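Local coordinates for protein lovastatin nonaketide synthase, polyketide synthase component (Aspergillus terreus, PDB 7CPX) that builds the nonaketide backbone of lovastatin by repeated malonyl-CoA condensation, reduction and methylation, working as a homodimer that binds lovC to form the active megasynthase, at residues A[1836-1841]-A[1912-1917]; A[1849-1854]-A[2110-2115]; A[1870-1875]-A[2131-2136]. The protein carries 2 engineered substitutions. All blocks are in the same frame, centred on the assembly; numbering follows the deposited sequence.

Interaction 1 of 3, residues A[1836-1841]-A[1912-1917]; sequences APVALQ and NASIVH
A1839 and A1913 sit opposite each other as a single antiparallel, non-hydrogen-bonded pair, their CA atoms 3.7 Å apart. This bridge ties the two-stranded hairpin 1838-1842/1849-1853 to the loop leading into strand 1915-1918. The region is probably an enoylreductase-like domain of the medium-chain dehydrogenase type.

Hydrogen bonds flank the bridge. On one side L1840 N gives a fairly straight bond (164°) of 2.9 Å to N1912 O, approached nearly along the C=O axis. On the other, S1914 N reaches V1838 O at 2.7 Å, with the donor tilted 28° from the carbonyl plane. A third comes from a side chain: V1838 N donates to S1914 OG at 3.2 Å. With chi1 at 63°, this hydroxyl lies between its own backbone N and carbonyl carbon, which turns it up against the edge of strand 1838-1842; S1833 O is its further partner. CA-H groups add weaker contacts, A1913 CA to V1838 O and A1839 CA to N1912 O.

Other polar ends serve to join this contact to strand 1869-1883: N1912 OD1 is hydrogen-bonded to S1876 OG, and H1917 ND1 to T1870 OG1.

Apolar packing runs out from the bridge in both directions. A1839 CB and A1913 CB meet at 4.0 Å. P1837 lies obliquely over I1915, with P1837 CG 4.0 Å from I1915 CB. P1837 CG also comes near the H1917 imidazole, at NE2. L1840 turns its side chain to F2114 and A2115 of helix 2111-2117. Beyond the proline, the end of the I1915 side chain extends to the backbone of A1836, with I1915 CD1 3.6 Å from A1836 N.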
ATOM      1  N   ALA A1836      45.979  32.980   9.432  1.00108.69           N
ATOM      2  CA  ALA A1836      44.734  33.120  10.166  1.00108.69           C
ATOM      3  C   ALA A1836      44.201  31.745  10.538  1.00108.69           C
ATOM      4  O   ALA A1836      44.169  30.856   9.676  1.00108.69           O
ATOM      5  CB  ALA A1836      43.694  33.873   9.333  1.00108.69           C
ATOM      6  N   PRO A1837      43.785  31.518  11.784  1.00107.49           N
ATOM      7  CA  PRO A1837      43.267  30.190  12.149  1.00107.49           C
ATOM      8  C   PRO A1837      42.071  29.807  11.294  1.00107.49           C
ATOM      9  O   PRO A1837      41.048  30.496  11.275  1.00107.49           O
ATOM     10  CB  PRO A1837      42.884  30.354  13.624  1.00107.49           C
ATOM     11  CG  PRO A1837      43.706  31.486  14.109  1.00107.49           C
ATOM     12  CD  PRO A1837      43.848  32.418  12.948  1.00107.49           C
ATOM     13  N   VAL A1838      42.209  28.694  10.580  1.00107.59           N
ATOM     14  CA  VAL A1838      41.145  28.144   9.751  1.00107.59           C
ATOM     15  C   VAL A1838      40.971  26.682  10.127  1.00107.59           C
ATOM     16  O   VAL A1838      41.911  25.888   9.996  1.00107.59           O
ATOM     17  CB  VAL A1838      41.450  28.285   8.253  1.00107.59           C
ATOM     18  CG1 VAL A1838      40.433  27.516   7.434  1.00107.59           C
ATOM     19  CG2 VAL A1838      41.454  29.748   7.857  1.00107.59           C
ATOM     20  N   ALA A1839      39.772  26.325  10.573  1.00109.02           N
ATOM     21  CA  ALA A1839      39.471  24.974  11.018  1.00109.02           C
ATOM     22  C   ALA A1839      38.717  24.212   9.939  1.00109.02           C
ATOM     23  O   ALA A1839      37.782  24.733   9.325  1.00109.02           O
ATOM     24  CB  ALA A1839      38.647  25.002  12.303  1.00109.02           C
ATOM     25  N   LEU A1840      39.133  22.970   9.713  1.00112.25           N
ATOM     26  CA  LEU A1840      38.443  22.074   8.789  1.00112.25           C
ATOM     27  C   LEU A1840      37.281  21.456   9.551  1.00112.25           C
ATOM     28  O   LEU A1840      37.342  20.320  10.022  1.00112.25           O
ATOM     29  CB  LEU A1840      39.403  21.023   8.247  1.00112.25           C
ATOM     30  CG  LEU A1840      38.886  20.054   7.183  1.00112.25           C
ATOM     31  CD1 LEU A1840      37.847  20.697   6.285  1.00112.25           C
ATOM     32  CD2 LEU A1840      40.055  19.562   6.355  1.00112.25           C
ATOM     33  N   GLN A1841      36.205  22.226   9.671  1.00109.86           N
ATOM     34  CA  GLN A1841      35.094  21.888  10.543  1.00109.86           C
ATOM     35  C   GLN A1841      34.094  20.990   9.829  1.00109.86           C
ATOM     36  O   GLN A1841      33.805  21.174   8.643  1.00109.86           O
ATOM     37  CB  GLN A1841      34.395  23.161  11.021  1.00109.86           C
ATOM     38  CG  GLN A1841      33.287  22.934  12.032  1.00109.86           C
ATOM     39  CD  GLN A1841      33.810  22.479  13.377  1.00109.86           C
ATOM     40  OE1 GLN A1841      33.908  21.282  13.647  1.00109.86           O
ATOM     41  NE2 GLN A1841      34.149  23.436  14.232  1.00109.86           N
ATOM     42  N   ASN A1912      41.446  21.289  14.881  1.00113.37           N
ATOM     43  CA  ASN A1912      41.797  20.839  13.537  1.00113.37           C
ATOM     44  C   ASN A1912      41.913  22.027  12.586  1.00113.37           C
ATOM     45  O   ASN A1912      41.236  22.111  11.559  1.00113.37           O
ATOM     46  CB  ASN A1912      40.772  19.833  13.013  1.00113.37           C
ATOM     47  CG  ASN A1912      41.208  19.179  11.719  1.00113.37           C
ATOM     48  OD1 ASN A1912      42.398  19.123  11.409  1.00113.37           O
ATOM     49  ND2 ASN A1912      40.244  18.684  10.952  1.00113.37           N
ATOM     50  N   ALA A1913      42.790  22.956  12.947  1.00111.95           N
ATOM     51  CA  ALA A1913      42.920  24.215  12.234  1.00111.95           C
ATOM     52  C   ALA A1913      44.346  24.419  11.748  1.00111.95           C
ATOM     53  O   ALA A1913      45.300  23.871  12.309  1.00111.95           O
ATOM     54  CB  ALA A1913      42.508  25.394  13.120  1.00111.95           C
ATOM     55  N   SER A1914      44.476  25.221  10.688  1.00112.40           N
ATOM     56  CA  SER A1914      45.796  25.589  10.193  1.00112.40           C
ATOM     57  C   SER A1914      46.643  26.186  11.306  1.00112.40           C
ATOM     58  O   SER A1914      47.861  25.988  11.348  1.00112.40           O
ATOM     59  CB  SER A1914      45.661  26.579   9.036  1.00112.40           C
ATOM     60  OG  SER A1914      45.055  27.783   9.473  1.00112.40           O
ATOM     61  N   ILE A1915      46.011  26.925  12.213  1.00111.62           N
ATOM     62  CA  ILE A1915      46.674  27.487  13.381  1.00111.62           C
ATOM     63  C   ILE A1915      45.891  27.065  14.615  1.00111.62           C
ATOM     64  O   ILE A1915      44.670  27.244  14.674  1.00111.62           O
ATOM     65  CB  ILE A1915      46.783  29.020  13.298  1.00111.62           C
ATOM     66  CG1 ILE A1915      47.512  29.415  12.011  1.00111.62           C
ATOM     67  CG2 ILE A1915      47.514  29.567  14.515  1.00111.62           C
ATOM     68  CD1 ILE A1915      47.661  30.905  11.810  1.00111.62           C
ATOM     69  N   VAL A1916      46.595  26.507  15.593  1.00114.94           N
ATOM     70  CA  VAL A1916      45.996  25.985  16.814  1.00114.94           C
ATOM     71  C   VAL A1916      46.622  26.691  18.005  1.00114.94           C
ATOM     72  O   VAL A1916      47.765  27.150  17.947  1.00114.94           O
ATOM     73  CB  VAL A1916      46.185  24.456  16.922  1.00114.94           C
ATOM     74  CG1 VAL A1916      45.955  23.982  18.351  1.00114.94           C
ATOM     75  CG2 VAL A1916      45.252  23.744  15.962  1.00114.94           C
ATOM     76  N   HIS A1917      45.863  26.774  19.093  1.00114.78           N
ATOM     77  CA  HIS A1917      46.348  27.294  20.368  1.00114.78           C
ATOM     78  C   HIS A1917      46.127  26.200  21.406  1.00114.78           C
ATOM     79  O   HIS A1917      45.009  26.017  21.897  1.00114.78           O
ATOM     80  CB  HIS A1917      45.629  28.586  20.738  1.00114.78           C
ATOM     81  CG  HIS A1917      45.608  29.596  19.636  1.00114.78           C
ATOM     82  ND1 HIS A1917      46.722  30.320  19.267  1.00114.78           N
ATOM     83  CD2 HIS A1917      44.610  30.000  18.814  1.00114.78           C
ATOM     84  CE1 HIS A1917      46.410  31.128  18.270  1.00114.78           C
ATOM     85  NE2 HIS A1917      45.135  30.953  17.975  1.00114.78           N
TER

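Interaction 2 of 3, residues A[1849-1854]-A[2110-2115]; sequences YFLESA and PCTQFA
Y1849 and F2114 set their rings obliquely against each other, planes 54° apart and centroids 5.1 Å apart, where the first turns of helix 2111-2117 cover one side of strand 1849-1853. This is strand-on-helix packing: the two axes pass 7.5 Å apart, with N-to-C directions 134° apart.

F2114 CE1 stands over one face of the tyrosine ring, displaced from its centre toward Y1849 CD2, which it meets at 3.4 Å; CZ of the phenylalanine lies somewhat farther along the same side, near CE2. CG stands opposite the backbone N (chi1 -174°), which brings the end of the F2114 ring to Y1849 although its CB does not point there. Beside this pair, L1840 of the neighbouring strand 1838-1842 touches Y1849, and I2129 packs against F2114.

A2115 presents its methyl group to the strand backbone, with CB 4.0 Å from F1850 CA. F1850 directs its CB away from the helix, and its ring takes part in a cation-pi pair with R2143.

Two residues on from Y1849, L1851 again points at the helix. Both branches of its fork reach C2111 SG; CD2 also meets C2111 CB. CD1 touches T2112, the two side chains meeting at a slant. W2131 and L2140 also pack on this leucine. L1851 CD1 lies 4.1 Å from C2111 SG and equally near T2112 CG2.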
ATOM      1  N   TYR A1849      32.737  18.123   5.266  1.00114.52           N
ATOM      2  CA  TYR A1849      33.694  19.005   5.912  1.00114.52           C
ATOM      3  C   TYR A1849      33.883  20.266   5.079  1.00114.52           C
ATOM      4  O   TYR A1849      33.782  20.239   3.849  1.00114.52           O
ATOM      5  CB  TYR A1849      35.047  18.312   6.100  1.00114.52           C
ATOM      6  CG  TYR A1849      35.010  17.131   7.041  1.00114.52           C
ATOM      7  CD1 TYR A1849      35.207  17.300   8.402  1.00114.52           C
ATOM      8  CD2 TYR A1849      34.783  15.848   6.567  1.00114.52           C
ATOM      9  CE1 TYR A1849      35.179  16.227   9.267  1.00114.52           C
ATOM     10  CE2 TYR A1849      34.751  14.767   7.424  1.00114.52           C
ATOM     11  CZ  TYR A1849      34.950  14.961   8.773  1.00114.52           C
ATOM     12  OH  TYR A1849      34.919  13.887   9.632  1.00114.52           O
ATOM     13  N   PHE A1850      34.162  21.374   5.762  1.00108.33           N
ATOM     14  CA  PHE A1850      34.393  22.643   5.092  1.00108.33           C
ATOM     15  C   PHE A1850      35.374  23.468   5.909  1.00108.33           C
ATOM     16  O   PHE A1850      35.442  23.345   7.133  1.00108.33           O
ATOM     17  CB  PHE A1850      33.089  23.426   4.896  1.00108.33           C
ATOM     18  CG  PHE A1850      32.284  23.586   6.156  1.00108.33           C
ATOM     19  CD1 PHE A1850      32.706  24.434   7.163  1.00108.33           C
ATOM     20  CD2 PHE A1850      31.102  22.891   6.326  1.00108.33           C
ATOM     21  CE1 PHE A1850      31.970  24.583   8.318  1.00108.33           C
ATOM     22  CE2 PHE A1850      30.358  23.037   7.478  1.00108.33           C
ATOM     23  CZ  PHE A1850      30.792  23.884   8.477  1.00108.33           C
ATOM     24  N   LEU A1851      36.120  24.323   5.220  1.00109.86           N
ATOM     25  CA  LEU A1851      37.006  25.261   5.890  1.00109.86           C
ATOM     26  C   LEU A1851      36.187  26.405   6.468  1.00109.86           C
ATOM     27  O   LEU A1851      35.332  26.974   5.780  1.00109.86           O
ATOM     28  CB  LEU A1851      38.052  25.796   4.915  1.00109.86           C
ATOM     29  CG  LEU A1851      38.970  24.751   4.281  1.00109.86           C
ATOM     30  CD1 LEU A1851      39.833  25.375   3.197  1.00109.86           C
ATOM     31  CD2 LEU A1851      39.837  24.098   5.342  1.00109.86           C
ATOM     32  N   GLU A1852      36.446  26.746   7.728  1.00107.07           N
ATOM     33  CA  GLU A1852      35.760  27.853   8.373  1.00107.07           C
ATOM     34  C   GLU A1852      36.760  28.650   9.195  1.00107.07           C
ATOM     35  O   GLU A1852      37.835  28.163   9.545  1.00107.07           O
ATOM     36  CB  GLU A1852      34.608  27.370   9.266  1.00107.07           C
ATOM     37  CG  GLU A1852      35.046  26.580  10.489  1.00107.07           C
ATOM     38  CD  GLU A1852      33.892  26.278  11.424  1.00107.07           C
ATOM     39  OE1 GLU A1852      32.733  26.541  11.041  1.00107.07           O
ATOM     40  OE2 GLU A1852      34.144  25.784  12.543  1.00107.07           O
ATOM     41  N   SER A1853      36.399  29.894   9.487  1.00103.57           N
ATOM     42  CA  SER A1853      37.269  30.744  10.288  1.00103.57           C
ATOM     43  C   SER A1853      37.295  30.250  11.728  1.00103.57           C
ATOM     44  O   SER A1853      36.247  30.092  12.362  1.00103.57           O
ATOM     45  CB  SER A1853      36.794  32.193  10.231  1.00103.57           C
ATOM     46  OG  SER A1853      37.640  33.031  10.999  1.00103.57           O
ATOM     47  N   ALA A1854      38.498  30.010  12.246  1.00105.36           N
ATOM     48  CA  ALA A1854      38.693  29.525  13.603  1.00105.36           C
ATOM     49  C   ALA A1854      39.191  30.616  14.541  1.00105.36           C
ATOM     50  O   ALA A1854      39.682  30.311  15.633  1.00105.36           O
ATOM     51  CB  ALA A1854      39.668  28.348  13.605  1.00105.36           C
ATOM     52  N   PRO A2110      45.473  17.818   0.326  1.00118.79           N
ATOM     53  CA  PRO A2110      45.300  19.190   0.815  1.00118.79           C
ATOM     54  C   PRO A2110      43.966  19.371   1.522  1.00118.79           C
ATOM     55  O   PRO A2110      42.986  18.677   1.240  1.00118.79           O
ATOM     56  CB  PRO A2110      45.377  20.037  -0.459  1.00118.79           C
ATOM     57  CG  PRO A2110      46.111  19.197  -1.433  1.00118.79           C
ATOM     58  CD  PRO A2110      45.716  17.787  -1.126  1.00118.79           C
ATOM     59  N   CYS A2111      43.942  20.324   2.456  1.00117.49           N
ATOM     60  CA  CYS A2111      42.715  20.607   3.193  1.00117.49           C
ATOM     61  C   CYS A2111      41.568  20.932   2.247  1.00117.49           C
ATOM     62  O   CYS A2111      40.426  20.519   2.476  1.00117.49           O
ATOM     63  CB  CYS A2111      42.945  21.764   4.165  1.00117.49           C
ATOM     64  SG  CYS A2111      43.335  23.337   3.364  1.00117.49           S
ATOM     65  N   THR A2112      41.853  21.675   1.176  1.00117.83           N
ATOM     66  CA  THR A2112      40.811  22.002   0.209  1.00117.83           C
ATOM     67  C   THR A2112      40.248  20.740  -0.430  1.00117.83           C
ATOM     68  O   THR A2112      39.027  20.578  -0.545  1.00117.83           O
ATOM     69  CB  THR A2112      41.367  22.941  -0.861  1.00117.83           C
ATOM     70  OG1 THR A2112      42.478  22.318  -1.520  1.00117.83           O
ATOM     71  CG2 THR A2112      41.820  24.250  -0.238  1.00117.83           C
ATOM     72  N   GLN A2113      41.126  19.825  -0.844  1.00119.52           N
ATOM     73  CA  GLN A2113      40.661  18.592  -1.470  1.00119.52           C
ATOM     74  C   GLN A2113      39.839  17.759  -0.495  1.00119.52           C
ATOM     75  O   GLN A2113      38.802  17.198  -0.868  1.00119.52           O
ATOM     76  CB  GLN A2113      41.851  17.785  -1.992  1.00119.52           C
ATOM     77  CG  GLN A2113      41.451  16.587  -2.841  1.00119.52           C
ATOM     78  CD  GLN A2113      42.643  15.830  -3.392  1.00119.52           C
ATOM     79  OE1 GLN A2113      43.787  16.102  -3.032  1.00119.52           O
ATOM     80  NE2 GLN A2113      42.380  14.875  -4.274  1.00119.52           N
ATOM     81  N   PHE A2114      40.288  17.664   0.758  1.00117.45           N
ATOM     82  CA  PHE A2114      39.533  16.911   1.754  1.00117.45           C
ATOM     83  C   PHE A2114      38.152  17.519   1.955  1.00117.45           C
ATOM     84  O   PHE A2114      37.137  16.815   1.917  1.00117.45           O
ATOM     85  CB  PHE A2114      40.303  16.875   3.075  1.00117.45           C
ATOM     86  CG  PHE A2114      39.678  15.993   4.119  1.00117.45           C
ATOM     87  CD1 PHE A2114      38.718  16.490   4.983  1.00117.45           C
ATOM     88  CD2 PHE A2114      40.052  14.667   4.239  1.00117.45           C
ATOM     89  CE1 PHE A2114      38.144  15.683   5.945  1.00117.45           C
ATOM     90  CE2 PHE A2114      39.482  13.854   5.197  1.00117.45           C
ATOM     91  CZ  PHE A2114      38.524  14.361   6.051  1.00117.45           C
ATOM     92  N   ALA A2115      38.092  18.837   2.149  1.00115.73           N
ATOM     93  CA  ALA A2115      36.804  19.491   2.350  1.00115.73           C
ATOM     94  C   ALA A2115      35.898  19.294   1.144  1.00115.73           C
ATOM     95  O   ALA A2115      34.677  19.166   1.288  1.00115.73           O
ATOM     96  CB  ALA A2115      37.011  20.980   2.627  1.00115.73           C
TER

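Interaction 3 of 3, residues A[1870-1875]-A[2131-2136]; sequences TIYVHF and WPRESD
Y1872 meets the guanidinium of R2133 with its CB, 3.4 Å from NH2. The phenol ring stands steeply to that group, planes 76° apart, and its hydroxyl end runs off from the arginine's segment. The carbonyl of the same tyrosine accepts a hydrogen bond from H1874 ND1, lying in the imidazole plane; this local bond fixes the rotation of the ring.

V1873 follows and is held from two directions. R2133 NH1 bonds to its O at 3.2 Å, approaching from above the carbonyl plane rather than within it, while NH2 has a weak hydrogen bond to S1834 O. The valine side chain meets the indole of W2131: V1873 CG1 lies 3.5 Å from W2131 CD1. The indole NE1 is bonded to S1876 OG.

H1874 starts away from the arginine but brings its ring back against the arginine chain. R2133 CD sits 3.4 Å from the ring centroid, only 11° off the normal, as a CH-pi contact. The arginine chain, bent at chi2 (-51°) and chi3, then carries NE past CE1, leaving guanidinium and imidazole nearly parallel. W2131 N points at H1874 O, but the modelled separation is too short, so the details of this bond are doubtful.

At H1874 and F1875 the chain turns a corner: both face Q1893 as a classic beta bulge, and the F1875 backbone lies at the edge of the W2131 indole.

The guanidinium lying nearly parallel to the imidazole would probably disfavour a second positive charge on H1874, and the arginine would polarise the V1873 carbonyl.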
ATOM      1  N   THR A1870      51.117  28.427  20.176  1.00117.36           N
ATOM      2  CA  THR A1870      50.501  28.612  18.869  1.00117.36           C
ATOM      3  C   THR A1870      51.246  27.736  17.869  1.00117.36           C
ATOM      4  O   THR A1870      52.444  27.926  17.635  1.00117.36           O
ATOM      5  CB  THR A1870      50.537  30.079  18.448  1.00117.36           C
ATOM      6  OG1 THR A1870      49.821  30.869  19.405  1.00117.36           O
ATOM      7  CG2 THR A1870      49.909  30.256  17.073  1.00117.36           C
ATOM      8  N   ILE A1871      50.533  26.783  17.284  1.00117.71           N
ATOM      9  CA  ILE A1871      51.095  25.836  16.331  1.00117.71           C
ATOM     10  C   ILE A1871      50.533  26.174  14.959  1.00117.71           C
ATOM     11  O   ILE A1871      49.322  26.086  14.735  1.00117.71           O
ATOM     12  CB  ILE A1871      50.774  24.387  16.718  1.00117.71           C
ATOM     13  CG1 ILE A1871      51.225  24.108  18.152  1.00117.71           C
ATOM     14  CG2 ILE A1871      51.445  23.425  15.750  1.00117.71           C
ATOM     15  CD1 ILE A1871      50.834  22.741  18.657  1.00117.71           C
ATOM     16  N   TYR A1872      51.409  26.562  14.040  1.00116.66           N
ATOM     17  CA  TYR A1872      51.035  26.766  12.645  1.00116.66           C
ATOM     18  C   TYR A1872      51.095  25.407  11.962  1.00116.66           C
ATOM     19  O   TYR A1872      52.175  24.899  11.654  1.00116.66           O
ATOM     20  CB  TYR A1872      51.962  27.776  11.983  1.00116.66           C
ATOM     21  CG  TYR A1872      52.022  29.104  12.702  1.00116.66           C
ATOM     22  CD1 TYR A1872      52.854  29.286  13.797  1.00116.66           C
ATOM     23  CD2 TYR A1872      51.245  30.176  12.286  1.00116.66           C
ATOM     24  CE1 TYR A1872      52.912  30.496  14.457  1.00116.66           C
ATOM     25  CE2 TYR A1872      51.296  31.390  12.941  1.00116.66           C
ATOM     26  CZ  TYR A1872      52.131  31.545  14.026  1.00116.66           C
ATOM     27  OH  TYR A1872      52.188  32.753  14.684  1.00116.66           O
ATOM     28  N   VAL A1873      49.931  24.814  11.736  1.00116.19           N
ATOM     29  CA  VAL A1873      49.844  23.413  11.344  1.00116.19           C
ATOM     30  C   VAL A1873      50.169  23.270   9.865  1.00116.19           C
ATOM     31  O   VAL A1873      49.582  23.951   9.016  1.00116.19           O
ATOM     32  CB  VAL A1873      48.449  22.853  11.658  1.00116.19           C
ATOM     33  CG1 VAL A1873      48.377  21.383  11.302  1.00116.19           C
ATOM     34  CG2 VAL A1873      48.115  23.058  13.124  1.00116.19           C
ATOM     35  N   HIS A1874      51.110  22.379   9.556  1.00117.16           N
ATOM     36  CA  HIS A1874      51.382  21.968   8.187  1.00117.16           C
ATOM     37  C   HIS A1874      50.581  20.731   7.813  1.00117.16           C
ATOM     38  O   HIS A1874      50.055  20.642   6.699  1.00117.16           O
ATOM     39  CB  HIS A1874      52.874  21.680   8.006  1.00117.16           C
ATOM     40  CG  HIS A1874      53.747  22.888   8.132  1.00117.16           C
ATOM     41  ND1 HIS A1874      53.566  23.840   9.111  1.00117.16           N
ATOM     42  CD2 HIS A1874      54.813  23.295   7.404  1.00117.16           C
ATOM     43  CE1 HIS A1874      54.477  24.785   8.977  1.00117.16           C
ATOM     44  NE2 HIS A1874      55.247  24.479   7.948  1.00117.16           N
ATOM     45  N   PHE A1875      50.482  19.775   8.735  1.00120.52           N
ATOM     46  CA  PHE A1875      49.747  18.542   8.514  1.00120.52           C
ATOM     47  C   PHE A1875      48.937  18.213   9.758  1.00120.52           C
ATOM     48  O   PHE A1875      49.335  18.536  10.880  1.00120.52           O
ATOM     49  CB  PHE A1875      50.690  17.383   8.177  1.00120.52           C
ATOM     50  CG  PHE A1875      51.569  17.647   6.991  1.00120.52           C
ATOM     51  CD1 PHE A1875      51.142  17.338   5.713  1.00120.52           C
ATOM     52  CD2 PHE A1875      52.823  18.208   7.155  1.00120.52           C
ATOM     53  CE1 PHE A1875      51.948  17.582   4.619  1.00120.52           C
ATOM     54  CE2 PHE A1875      53.634  18.455   6.067  1.00120.52           C
ATOM     55  CZ  PHE A1875      53.197  18.142   4.796  1.00120.52           C
ATOM     56  N   TRP A2131      48.029  21.170   5.298  1.00114.88           N
ATOM     57  CA  TRP A2131      47.596  22.556   5.379  1.00114.88           C
ATOM     58  C   TRP A2131      48.533  23.447   4.573  1.00114.88           C
ATOM     59  O   TRP A2131      49.746  23.418   4.807  1.00114.88           O
ATOM     60  CB  TRP A2131      47.558  23.014   6.827  1.00114.88           C
ATOM     61  CG  TRP A2131      46.415  22.448   7.595  1.00114.88           C
ATOM     62  CD1 TRP A2131      46.445  21.381   8.438  1.00114.88           C
ATOM     63  CD2 TRP A2131      45.063  22.915   7.586  1.00114.88           C
ATOM     64  NE1 TRP A2131      45.196  21.155   8.961  1.00114.88           N
ATOM     65  CE2 TRP A2131      44.328  22.085   8.452  1.00114.88           C
ATOM     66  CE3 TRP A2131      44.402  23.957   6.930  1.00114.88           C
ATOM     67  CZ2 TRP A2131      42.967  22.263   8.681  1.00114.88           C
ATOM     68  CZ3 TRP A2131      43.052  24.133   7.158  1.00114.88           C
ATOM     69  CH2 TRP A2131      42.350  23.290   8.025  1.00114.88           C
ATOM     70  N   PRO A2132      48.028  24.245   3.632  1.00113.92           N
ATOM     71  CA  PRO A2132      48.915  25.154   2.898  1.00113.92           C
ATOM     72  C   PRO A2132      49.580  26.145   3.840  1.00113.92           C
ATOM     73  O   PRO A2132      48.987  26.589   4.824  1.00113.92           O
ATOM     74  CB  PRO A2132      47.973  25.850   1.911  1.00113.92           C
ATOM     75  CG  PRO A2132      46.625  25.732   2.523  1.00113.92           C
ATOM     76  CD  PRO A2132      46.620  24.420   3.239  1.00113.92           C
ATOM     77  N   ARG A2133      50.830  26.489   3.525  1.00115.52           N
ATOM     78  CA  ARG A2133      51.623  27.368   4.372  1.00115.52           C
ATOM     79  C   ARG A2133      51.928  28.718   3.746  1.00115.52           C
ATOM     80  O   ARG A2133      52.210  29.668   4.481  1.00115.52           O
ATOM     81  CB  ARG A2133      52.949  26.687   4.742  1.00115.52           C
ATOM     82  CG  ARG A2133      52.785  25.421   5.567  1.00115.52           C
ATOM     83  CD  ARG A2133      51.893  25.662   6.774  1.00115.52           C
ATOM     84  NE  ARG A2133      52.200  26.935   7.414  1.00115.52           N
ATOM     85  CZ  ARG A2133      51.410  27.547   8.285  1.00115.52           C
ATOM     86  NH1 ARG A2133      50.263  27.014   8.672  1.00115.52           N
ATOM     87  NH2 ARG A2133      51.777  28.727   8.774  1.00115.52           N
ATOM     88  N   GLU A2134      51.880  28.831   2.423  1.00116.26           N
ATOM     89  CA  GLU A2134      52.103  30.102   1.755  1.00116.26           C
ATOM     90  C   GLU A2134      50.777  30.826   1.575  1.00116.26           C
ATOM     91  O   GLU A2134      49.749  30.203   1.293  1.00116.26           O
ATOM     92  CB  GLU A2134      52.779  29.891   0.400  1.00116.26           C
ATOM     93  CG  GLU A2134      54.098  29.138   0.482  1.00116.26           C
ATOM     94  CD  GLU A2134      55.133  29.858   1.326  1.00116.26           C
ATOM     95  OE1 GLU A2134      54.953  31.066   1.591  1.00116.26           O
ATOM     96  OE2 GLU A2134      56.126  29.216   1.725  1.00116.26           O
ATOM     97  N   SER A2135      50.807  32.149   1.748  1.00114.82           N
ATOM     98  CA  SER A2135      49.582  32.936   1.649  1.00114.82           C
ATOM     99  C   SER A2135      48.856  32.658   0.340  1.00114.82           C
ATOM    100  O   SER A2135      47.628  32.512   0.319  1.00114.82           O
ATOM    101  CB  SER A2135      49.904  34.424   1.778  1.00114.82           C
ATOM    102  OG  SER A2135      50.792  34.843   0.758  1.00114.82           O
ATOM    103  N   ASP A2136      49.599  32.577  -0.765  1.00115.15           N
ATOM    104  CA  ASP A2136      48.977  32.242  -2.040  1.00115.15           C
ATOM    105  C   ASP A2136      48.352  30.854  -1.992  1.00115.15           C
ATOM    106  O   ASP A2136      47.233  30.649  -2.476  1.00115.15           O
ATOM    107  CB  ASP A2136      50.009  32.324  -3.164  1.00115.15           C
ATOM    108  CG  ASP A2136      50.627  33.702  -3.289  1.00115.15           C
ATOM    109  OD1 ASP A2136      49.936  34.694  -2.978  1.00115.15           O
ATOM    110  OD2 ASP A2136      51.804  33.793  -3.695  1.00115.15           O
TER

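Interactions 1 and 2 use the two strands of one hairpin: A1839 N bonds to E1852 O, and P1837 O to A1854 N. Interactions 1 and 3 instead share neighbouring strands of a larger sheet, joined by the backbones of V1916 and I1871. Interaction 1 is the buried one, secured chiefly by backbone bonds; the other two are partly buried. Interaction 2 joins strand to helix through apolar side chains without a hydrogen bond, whereas interaction 3 meets a loop through arginine, histidine and main-chain carbonyls. W2131 bridges all three, its indole touching L1851, C2111, V1838 and V1873.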